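Local structure of Ras GTPase-activating-like protein IQGAP3 (Homo sapiens, 3ISU) at residues 63-68 with 81-86; 74-79 with 98-103. The protein is probably a scaffold of cytoskeletal signalling that binds Rho-family GTPases and calmodulin, seen here as its C-terminal RGC domain. All blocks are in the same frame, centred on the assembly; numbering follows the deposited sequence.

Both contacts draw on strand 74-82, an edge strand of a four-stranded antiparallel sheet, and their centres lie about 14 Å apart. Contact 1 pairs the end of that strand with the start of strand 64-71 and runs on into helix 83-91; contact 2 takes the earlier, irregular part of the same strand and sets it against the turn between strands 96-99 and 103-106 of a three-stranded sheet. Along the chain the segments alternate: 63-68, 74-79, 81-86, 98-103. Val67 N probably donates to Phe79 O at 2.8 Å, joining the two directly. Backbone bonds thus hold the hairpin together along its length, while its edge strand meets the second sheet of this RGC domain.

Contact 1. Residues 63-68 with 81-86; sequences GKFEVN and LHYQDL
Leu81 and Phe65 face each other as an antiparallel hydrogen-bonded pair: Phe65 N donates to Leu81 O at 2.8 Å, and Leu81 N returns a bond of 2.8 Å to Phe65 O within the carbonyl plane. Leu81 O also lies at the edge of the Phe65 ring and receives a CA-H...O contact from Lys64. Leu81 leans its CD1 branch on Val67 CG2 at 3.8 Å. These strands form the beta hairpin 64-71/74-82, and a third bond, Tyr83 N to Gly63 O, carries the pairing into the first turn of helix 83-91, for which His82 is the N-cap residue. Tyr83 CD1 comes within 4.3 Å of Phe65 CE2, and both side chains reach helix 107-119, Phe65 meeting Phe118 and Tyr83 OH bonding Asn115. On the other face of the sheet, where Lys64 and His82 form a non-hydrogen-bonded pair, the extended lysine lies alongside the imidazole, Lys64 CD 3.6 Å from His82 CE1; CG anti to the backbone N (chi1 -178°) sends the chain that way, and NZ reaches a salt bridge with Asp60. Shortened to an alanine, this position would probably uncover one side of the imidazole and leave Asp60 without its cationic mate.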
ATOM      1  N   GLY A  63     -13.078  -2.341  -6.922  1.00 22.14           N
ATOM      2  CA  GLY A  63     -12.526  -1.460  -5.894  1.00 22.41           C
ATOM      3  C   GLY A  63     -11.622  -2.188  -4.878  1.00 23.09           C
ATOM      4  O   GLY A  63     -11.106  -1.559  -3.971  1.00 23.68           O
ATOM      5  N   LYS A  64     -11.410  -3.486  -5.064  1.00 21.90           N
ATOM      6  CA  LYS A  64     -10.644  -4.287  -4.083  1.00 22.64           C
ATOM      7  C   LYS A  64      -9.244  -4.496  -4.622  1.00 22.63           C
ATOM      8  O   LYS A  64      -9.063  -4.791  -5.800  1.00 22.94           O
ATOM      9  CB  LYS A  64     -11.311  -5.627  -3.837  1.00 23.61           C
ATOM     10  CG  LYS A  64     -10.628  -6.521  -2.797  1.00 27.21           C
ATOM     11  CD  LYS A  64     -11.572  -7.709  -2.558  1.00 31.40           C
ATOM     12  CE  LYS A  64     -11.188  -8.582  -1.390  1.00 35.59           C
ATOM     13  NZ  LYS A  64     -12.144  -9.742  -1.370  1.00 36.69           N
ATOM     14  N   PHE A  65      -8.250  -4.330  -3.755  1.00 22.61           N
ATOM     15  CA  PHE A  65      -6.852  -4.541  -4.114  1.00 23.71           C
ATOM     16  C   PHE A  65      -6.213  -5.436  -3.074  1.00 26.38           C
ATOM     17  O   PHE A  65      -6.525  -5.323  -1.883  1.00 27.90           O
ATOM     18  CB  PHE A  65      -6.092  -3.242  -4.150  1.00 23.42           C
ATOM     19  CG  PHE A  65      -6.653  -2.279  -5.125  1.00 24.89           C
ATOM     20  CD1 PHE A  65      -6.208  -2.253  -6.424  1.00 27.97           C
ATOM     21  CD2 PHE A  65      -7.671  -1.435  -4.753  1.00 25.59           C
ATOM     22  CE1 PHE A  65      -6.743  -1.352  -7.343  1.00 32.68           C
ATOM     23  CE2 PHE A  65      -8.215  -0.519  -5.685  1.00 24.83           C
ATOM     24  CZ  PHE A  65      -7.766  -0.493  -6.963  1.00 30.19           C
ATOM     25  N   GLU A  66      -5.400  -6.364  -3.555  1.00 26.84           N
ATOM     26  CA  GLU A  66      -4.737  -7.309  -2.692  1.00 28.07           C
ATOM     27  C   GLU A  66      -3.341  -6.764  -2.488  1.00 26.54           C
ATOM     28  O   GLU A  66      -2.658  -6.432  -3.454  1.00 24.74           O
ATOM     29  CB  GLU A  66      -4.730  -8.670  -3.374  1.00 28.63           C
ATOM     30  CG  GLU A  66      -4.166  -9.761  -2.529  1.00 37.02           C
ATOM     31  CD  GLU A  66      -4.526 -11.127  -3.112  1.00 43.74           C
ATOM     32  OE1 GLU A  66      -5.669 -11.579  -2.865  1.00 48.64           O
ATOM     33  OE2 GLU A  66      -3.681 -11.701  -3.847  1.00 50.41           O
ATOM     34  N   VAL A  67      -2.957  -6.589  -1.225  1.00 27.00           N
ATOM     35  CA  VAL A  67      -1.642  -6.073  -0.880  1.00 26.87           C
ATOM     36  C   VAL A  67      -0.852  -7.216  -0.267  1.00 27.35           C
ATOM     37  O   VAL A  67      -1.290  -7.843   0.691  1.00 26.45           O
ATOM     38  CB  VAL A  67      -1.694  -4.905   0.117  1.00 27.72           C
ATOM     39  CG1 VAL A  67      -0.304  -4.307   0.319  1.00 27.36           C
ATOM     40  CG2 VAL A  67      -2.640  -3.818  -0.390  1.00 29.61           C
ATOM     41  N   ASN A  68       0.285  -7.496  -0.870  1.00 26.64           N
ATOM     42  CA  ASN A  68       1.227  -8.450  -0.361  1.00 27.38           C
ATOM     43  C   ASN A  68       2.425  -7.613   0.022  1.00 27.55           C
ATOM     44  O   ASN A  68       2.602  -6.460  -0.472  1.00 27.69           O
ATOM     45  CB  ASN A  68       1.561  -9.468  -1.455  1.00 27.79           C
ATOM     46  CG  ASN A  68       0.541 -10.541  -1.547  1.00 31.91           C
ATOM     47  OD1 ASN A  68       0.467 -11.402  -0.663  1.00 33.78           O
ATOM     48  ND2 ASN A  68      -0.276 -10.515  -2.600  1.00 32.37           N
ATOM     49  N   LEU A  81      -7.392  -4.138   0.455  1.00 30.45           N
ATOM     50  CA  LEU A  81      -7.688  -2.705   0.526  1.00 29.93           C
ATOM     51  C   LEU A  81      -8.948  -2.518  -0.333  1.00 28.42           C
ATOM     52  O   LEU A  81      -9.023  -3.056  -1.429  1.00 27.64           O
ATOM     53  CB  LEU A  81      -6.572  -1.846  -0.094  1.00 30.26           C
ATOM     54  CG  LEU A  81      -5.326  -1.290   0.596  1.00 35.18           C
ATOM     55  CD1 LEU A  81      -4.538  -0.527  -0.435  1.00 34.34           C
ATOM     56  CD2 LEU A  81      -5.731  -0.340   1.735  1.00 37.04           C
ATOM     57  N   HIS A  82      -9.911  -1.760   0.175  1.00 27.09           N
ATOM     58  CA  HIS A  82     -11.093  -1.412  -0.580  1.00 26.46           C
ATOM     59  C   HIS A  82     -11.086   0.091  -0.830  1.00 24.61           C
ATOM     60  O   HIS A  82     -10.962   0.904   0.094  1.00 23.97           O
ATOM     61  CB  HIS A  82     -12.334  -1.846   0.179  1.00 27.43           C
ATOM     62  CG  HIS A  82     -12.463  -3.327   0.285  1.00 30.71           C
ATOM     63  ND1 HIS A  82     -13.096  -4.083  -0.677  1.00 32.12           N
ATOM     64  CD2 HIS A  82     -12.022  -4.202   1.226  1.00 32.48           C
ATOM     65  CE1 HIS A  82     -13.075  -5.355  -0.316  1.00 34.30           C
ATOM     66  NE2 HIS A  82     -12.410  -5.458   0.822  1.00 33.28           N
ATOM     67  N   TYR A  83     -11.215   0.449  -2.095  1.00 22.64           N
ATOM     68  CA  TYR A  83     -11.173   1.837  -2.479  1.00 22.09           C
ATOM     69  C   TYR A  83     -12.241   2.631  -1.711  1.00 21.36           C
ATOM     70  O   TYR A  83     -11.974   3.747  -1.247  1.00 21.27           O
ATOM     71  CB  TYR A  83     -11.399   1.917  -3.968  1.00 22.62           C
ATOM     72  CG  TYR A  83     -11.009   3.225  -4.564  1.00 24.69           C
ATOM     73  CD1 TYR A  83      -9.699   3.491  -4.954  1.00 27.54           C
ATOM     74  CD2 TYR A  83     -11.944   4.246  -4.664  1.00 26.78           C
ATOM     75  CE1 TYR A  83      -9.366   4.711  -5.518  1.00 26.83           C
ATOM     76  CE2 TYR A  83     -11.604   5.432  -5.183  1.00 27.51           C
ATOM     77  CZ  TYR A  83     -10.341   5.666  -5.627  1.00 28.80           C
ATOM     78  OH  TYR A  83     -10.101   6.904  -6.154  1.00 33.48           O
ATOM     79  N   GLN A  84     -13.423   2.040  -1.517  1.00 21.75           N
ATOM     80  CA  GLN A  84     -14.521   2.748  -0.839  1.00 22.58           C
ATOM     81  C   GLN A  84     -14.198   3.048   0.628  1.00 22.68           C
ATOM     82  O   GLN A  84     -14.563   4.109   1.163  1.00 22.68           O
ATOM     83  CB  GLN A  84     -15.828   1.988  -0.945  1.00 21.61           C
ATOM     84  CG  GLN A  84     -17.040   2.752  -0.325  1.00 25.82           C
ATOM     85  CD  GLN A  84     -17.374   4.109  -0.971  1.00 26.36           C
ATOM     86  OE1 GLN A  84     -17.168   4.328  -2.194  1.00 26.88           O
ATOM     87  NE2 GLN A  84     -17.880   5.054  -0.138  1.00 26.81           N
ATOM     88  N   ASP A  85     -13.438   2.156   1.264  1.00 22.85           N
ATOM     89  CA  ASP A  85     -12.955   2.402   2.635  1.00 23.49           C
ATOM     90  C   ASP A  85     -11.974   3.591   2.677  1.00 22.85           C
ATOM     91  O   ASP A  85     -12.033   4.429   3.573  1.00 23.09           O
ATOM     92  CB  ASP A  85     -12.307   1.133   3.236  1.00 24.93           C
ATOM     93  CG  ASP A  85     -13.301   0.018   3.488  1.00 27.06           C
ATOM     94  OD1 ASP A  85     -14.503   0.257   3.592  1.00 29.45           O
ATOM     95  OD2 ASP A  85     -12.872  -1.123   3.572  1.00 30.38           O
ATOM     96  N   LEU A  86     -11.060   3.674   1.711  1.00 21.26           N
ATOM     97  CA  LEU A  86     -10.172   4.803   1.605  1.00 21.52           C
ATOM     98  C   LEU A  86     -10.954   6.121   1.360  1.00 20.60           C
ATOM     99  O   LEU A  86     -10.640   7.159   1.940  1.00 20.09           O
ATOM    100  CB  LEU A  86      -9.187   4.588   0.457  1.00 20.88           C
ATOM    101  CG  LEU A  86      -8.229   3.407   0.619  1.00 25.11           C
ATOM    102  CD1 LEU A  86      -7.389   3.293  -0.653  1.00 24.51           C
ATOM    103  CD2 LEU A  86      -7.354   3.613   1.864  1.00 29.06           C
TER

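Contact 2. Residues 74-79 with 98-103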
ATOM      1  N   VAL A  74      10.725 -11.393   5.146  1.00 30.61           N
ATOM      2  CA  VAL A  74       9.639 -12.165   5.720  1.00 29.09           C
ATOM      3  C   VAL A  74       8.313 -11.881   5.002  1.00 27.93           C
ATOM      4  O   VAL A  74       7.908 -10.716   4.938  1.00 25.73           O
ATOM      5  CB  VAL A  74       9.493 -11.832   7.209  1.00 29.38           C
ATOM      6  CG1 VAL A  74       8.325 -12.595   7.815  1.00 29.20           C
ATOM      7  CG2 VAL A  74      10.844 -12.140   7.995  1.00 32.01           C
ATOM      8  N   ASP A  75       7.698 -12.923   4.460  1.00 27.90           N
ATOM      9  CA  ASP A  75       6.403 -12.837   3.774  1.00 28.25           C
ATOM     10  C   ASP A  75       5.297 -12.453   4.780  1.00 27.44           C
ATOM     11  O   ASP A  75       5.135 -13.089   5.824  1.00 25.26           O
ATOM     12  CB  ASP A  75       6.050 -14.160   3.086  1.00 30.57           C
ATOM     13  CG  ASP A  75       7.049 -14.550   1.923  1.00 36.80           C
ATOM     14  OD1 ASP A  75       7.384 -13.688   1.082  1.00 43.26           O
ATOM     15  OD2 ASP A  75       7.461 -15.748   1.866  1.00 46.34           O
ATOM     16  N   MET A  76       4.532 -11.412   4.452  1.00 24.47           N
ATOM     17  CA  MET A  76       3.425 -10.994   5.279  1.00 23.99           C
ATOM     18  C   MET A  76       2.119 -11.586   4.792  1.00 24.14           C
ATOM     19  O   MET A  76       1.991 -12.016   3.642  1.00 24.34           O
ATOM     20  CB  MET A  76       3.305  -9.461   5.322  1.00 25.10           C
ATOM     21  CG  MET A  76       4.587  -8.767   5.641  1.00 24.78           C
ATOM     22  SD  MET A  76       5.278  -9.197   7.276  1.00 26.97           S
ATOM     23  CE  MET A  76       4.128  -8.418   8.368  1.00 30.35           C
ATOM     24  N   GLU A  77       1.151 -11.610   5.691  1.00 25.49           N
ATOM     25  CA  GLU A  77      -0.172 -12.091   5.389  1.00 27.88           C
ATOM     26  C   GLU A  77      -0.815 -11.083   4.425  1.00 28.95           C
ATOM     27  O   GLU A  77      -0.771  -9.886   4.677  1.00 25.69           O
ATOM     28  CB  GLU A  77      -0.996 -12.202   6.672  1.00 29.34           C
ATOM     29  CG  GLU A  77      -2.307 -12.938   6.573  1.00 36.21           C
ATOM     30  CD  GLU A  77      -2.190 -14.424   6.193  1.00 41.51           C
ATOM     31  OE1 GLU A  77      -1.132 -15.083   6.412  1.00 47.10           O
ATOM     32  OE2 GLU A  77      -3.195 -14.942   5.687  1.00 44.77           O
ATOM     33  N   ARG A  78      -1.311 -11.600   3.317  1.00 30.30           N
ATOM     34  CA  ARG A  78      -2.087 -10.854   2.345  1.00 34.01           C
ATOM     35  C   ARG A  78      -3.192 -10.139   3.073  1.00 34.59           C
ATOM     36  O   ARG A  78      -3.796 -10.707   3.986  1.00 35.55           O
ATOM     37  CB  ARG A  78      -2.785 -11.839   1.414  1.00 35.29           C
ATOM     38  CG  ARG A  78      -2.627 -11.658  -0.061  1.00 40.32           C
ATOM     39  CD  ARG A  78      -2.984 -13.025  -0.736  1.00 46.40           C
ATOM     40  NE  ARG A  78      -4.356 -13.418  -0.386  1.00 51.78           N
ATOM     41  CZ  ARG A  78      -4.841 -14.668  -0.347  1.00 57.47           C
ATOM     42  NH1 ARG A  78      -4.085 -15.722  -0.651  1.00 59.41           N
ATOM     43  NH2 ARG A  78      -6.117 -14.864  -0.004  1.00 58.27           N
ATOM     44  N   PHE A  79      -3.489  -8.924   2.671  1.00 35.27           N
ATOM     45  CA  PHE A  79      -4.783  -8.367   3.064  1.00 36.68           C
ATOM     46  C   PHE A  79      -5.358  -7.483   1.937  1.00 35.96           C
ATOM     47  O   PHE A  79      -4.707  -7.246   0.922  1.00 35.52           O
ATOM     48  CB  PHE A  79      -4.648  -7.572   4.331  1.00 37.36           C
ATOM     49  CG  PHE A  79      -4.017  -6.281   4.109  1.00 39.97           C
ATOM     50  CD1 PHE A  79      -4.798  -5.145   3.950  1.00 42.59           C
ATOM     51  CD2 PHE A  79      -2.663  -6.183   4.012  1.00 41.22           C
ATOM     52  CE1 PHE A  79      -4.230  -3.955   3.710  1.00 44.10           C
ATOM     53  CE2 PHE A  79      -2.083  -4.974   3.784  1.00 44.95           C
ATOM     54  CZ  PHE A  79      -2.859  -3.860   3.629  1.00 45.24           C
ATOM     55  N   LYS A  98      -3.202   2.441   8.718  1.00 30.03           N
ATOM     56  CA  LYS A  98      -2.091   1.581   9.117  1.00 32.33           C
ATOM     57  C   LYS A  98      -2.205   0.308   8.307  1.00 32.25           C
ATOM     58  O   LYS A  98      -3.312  -0.242   8.127  1.00 31.58           O
ATOM     59  CB  LYS A  98      -2.105   1.269  10.616  1.00 33.19           C
ATOM     60  CG  LYS A  98      -1.514   2.345  11.494  1.00 36.90           C
ATOM     61  CD  LYS A  98      -1.229   1.827  12.925  1.00 40.98           C
ATOM     62  N   LEU A  99      -1.085  -0.112   7.736  1.00 32.90           N
ATOM     63  CA  LEU A  99      -1.014  -1.399   7.032  1.00 34.10           C
ATOM     64  C   LEU A  99      -0.050  -2.278   7.811  1.00 34.58           C
ATOM     65  O   LEU A  99       0.940  -1.785   8.378  1.00 35.34           O
ATOM     66  CB  LEU A  99      -0.504  -1.239   5.608  1.00 34.18           C
ATOM     67  CG  LEU A  99      -1.147  -0.260   4.633  1.00 36.72           C
ATOM     68  CD1 LEU A  99      -0.469  -0.399   3.278  1.00 38.53           C
ATOM     69  CD2 LEU A  99      -2.628  -0.499   4.499  1.00 38.06           C
ATOM     70  N   PHE A 100      -0.345  -3.571   7.878  1.00 35.56           N
ATOM     71  CA  PHE A 100       0.502  -4.512   8.604  1.00 36.40           C
ATOM     72  C   PHE A 100       0.858  -4.002   9.999  1.00 37.24           C
ATOM     73  O   PHE A 100       2.006  -4.099  10.403  1.00 38.77           O
ATOM     74  CB  PHE A 100       1.776  -4.779   7.769  1.00 35.91           C
ATOM     75  CG  PHE A 100       1.493  -5.238   6.368  1.00 36.99           C
ATOM     76  CD1 PHE A 100       1.011  -6.532   6.138  1.00 37.59           C
ATOM     77  CD2 PHE A 100       1.631  -4.374   5.285  1.00 38.45           C
ATOM     78  CE1 PHE A 100       0.735  -6.961   4.856  1.00 36.91           C
ATOM     79  CE2 PHE A 100       1.329  -4.789   3.972  1.00 40.41           C
ATOM     80  CZ  PHE A 100       0.889  -6.093   3.760  1.00 41.30           C
ATOM     81  N   ASN A 101      -0.107  -3.399  10.709  1.00 37.87           N
ATOM     82  CA  ASN A 101       0.075  -2.891  12.093  1.00 37.73           C
ATOM     83  C   ASN A 101       1.006  -1.669  12.332  1.00 37.72           C
ATOM     84  O   ASN A 101       0.670  -0.760  13.086  1.00 39.88           O
ATOM     85  CB  ASN A 101       0.487  -4.026  13.033  1.00 39.04           C
ATOM     86  N   LYS A 102       2.156  -1.620  11.687  1.00 36.27           N
ATOM     87  CA  LYS A 102       3.116  -0.556  11.957  1.00 34.92           C
ATOM     88  C   LYS A 102       3.449   0.348  10.774  1.00 31.93           C
ATOM     89  O   LYS A 102       4.189   1.316  10.954  1.00 31.71           O
ATOM     90  CB  LYS A 102       4.392  -1.169  12.534  1.00 35.67           C
ATOM     91  CG  LYS A 102       4.238  -1.677  13.983  1.00 39.70           C
ATOM     92  CD  LYS A 102       5.565  -2.139  14.574  1.00 43.58           C
ATOM     93  CE  LYS A 102       5.432  -2.480  16.058  1.00 44.99           C
ATOM     94  NZ  LYS A 102       6.683  -3.132  16.557  1.00 46.98           N
ATOM     95  N   ALA A 103       2.923   0.079   9.583  1.00 29.74           N
ATOM     96  CA  ALA A 103       3.196   0.940   8.427  1.00 28.63           C
ATOM     97  C   ALA A 103       2.083   1.950   8.249  1.00 28.13           C
ATOM     98  O   ALA A 103       0.954   1.562   8.019  1.00 31.56           O
ATOM     99  CB  ALA A 103       3.360   0.127   7.146  1.00 28.61           C
TER
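A T-shaped aromatic pair, Phe79 with Phe100, joins the edge strand of one sheet to the hairpin turn of the other, at the surface of the domain. The edge of Phe79 is directed at one face of Phe100, the planes at 83° and the ring centroids 4.8 Å apart. The Phe79 ring reaches there with CG between the backbone N and the carbonyl carbon (chi1 75°), the crowded position. Its CZ also meets Leu99 CD2 at 3.5 Å, the two side chains crossing at about a right angle. Phe100 sits in the tight turn of the beta hairpin formed by strands 96-99 and 103-106, where Leu99 and Ala103 exchange backbone bonds and Lys102 N donates to Phe100 O at 2.8 Å. From this turn the Phe100 ring extends toward the edge strand 74-82. There Glu77 O lies in plane at the ring's edge, 3.3 Å from Phe100 CE1, where the rim hydrogens carry a slight positive charge that probably suits a carbonyl oxygen. Met76 CB adds an apolar contact to the same CE1 at 3.6 Å. The Phe100 side chain also touches Ala69 on strand 64-71, a residue that Met76 pairs with through the backbone.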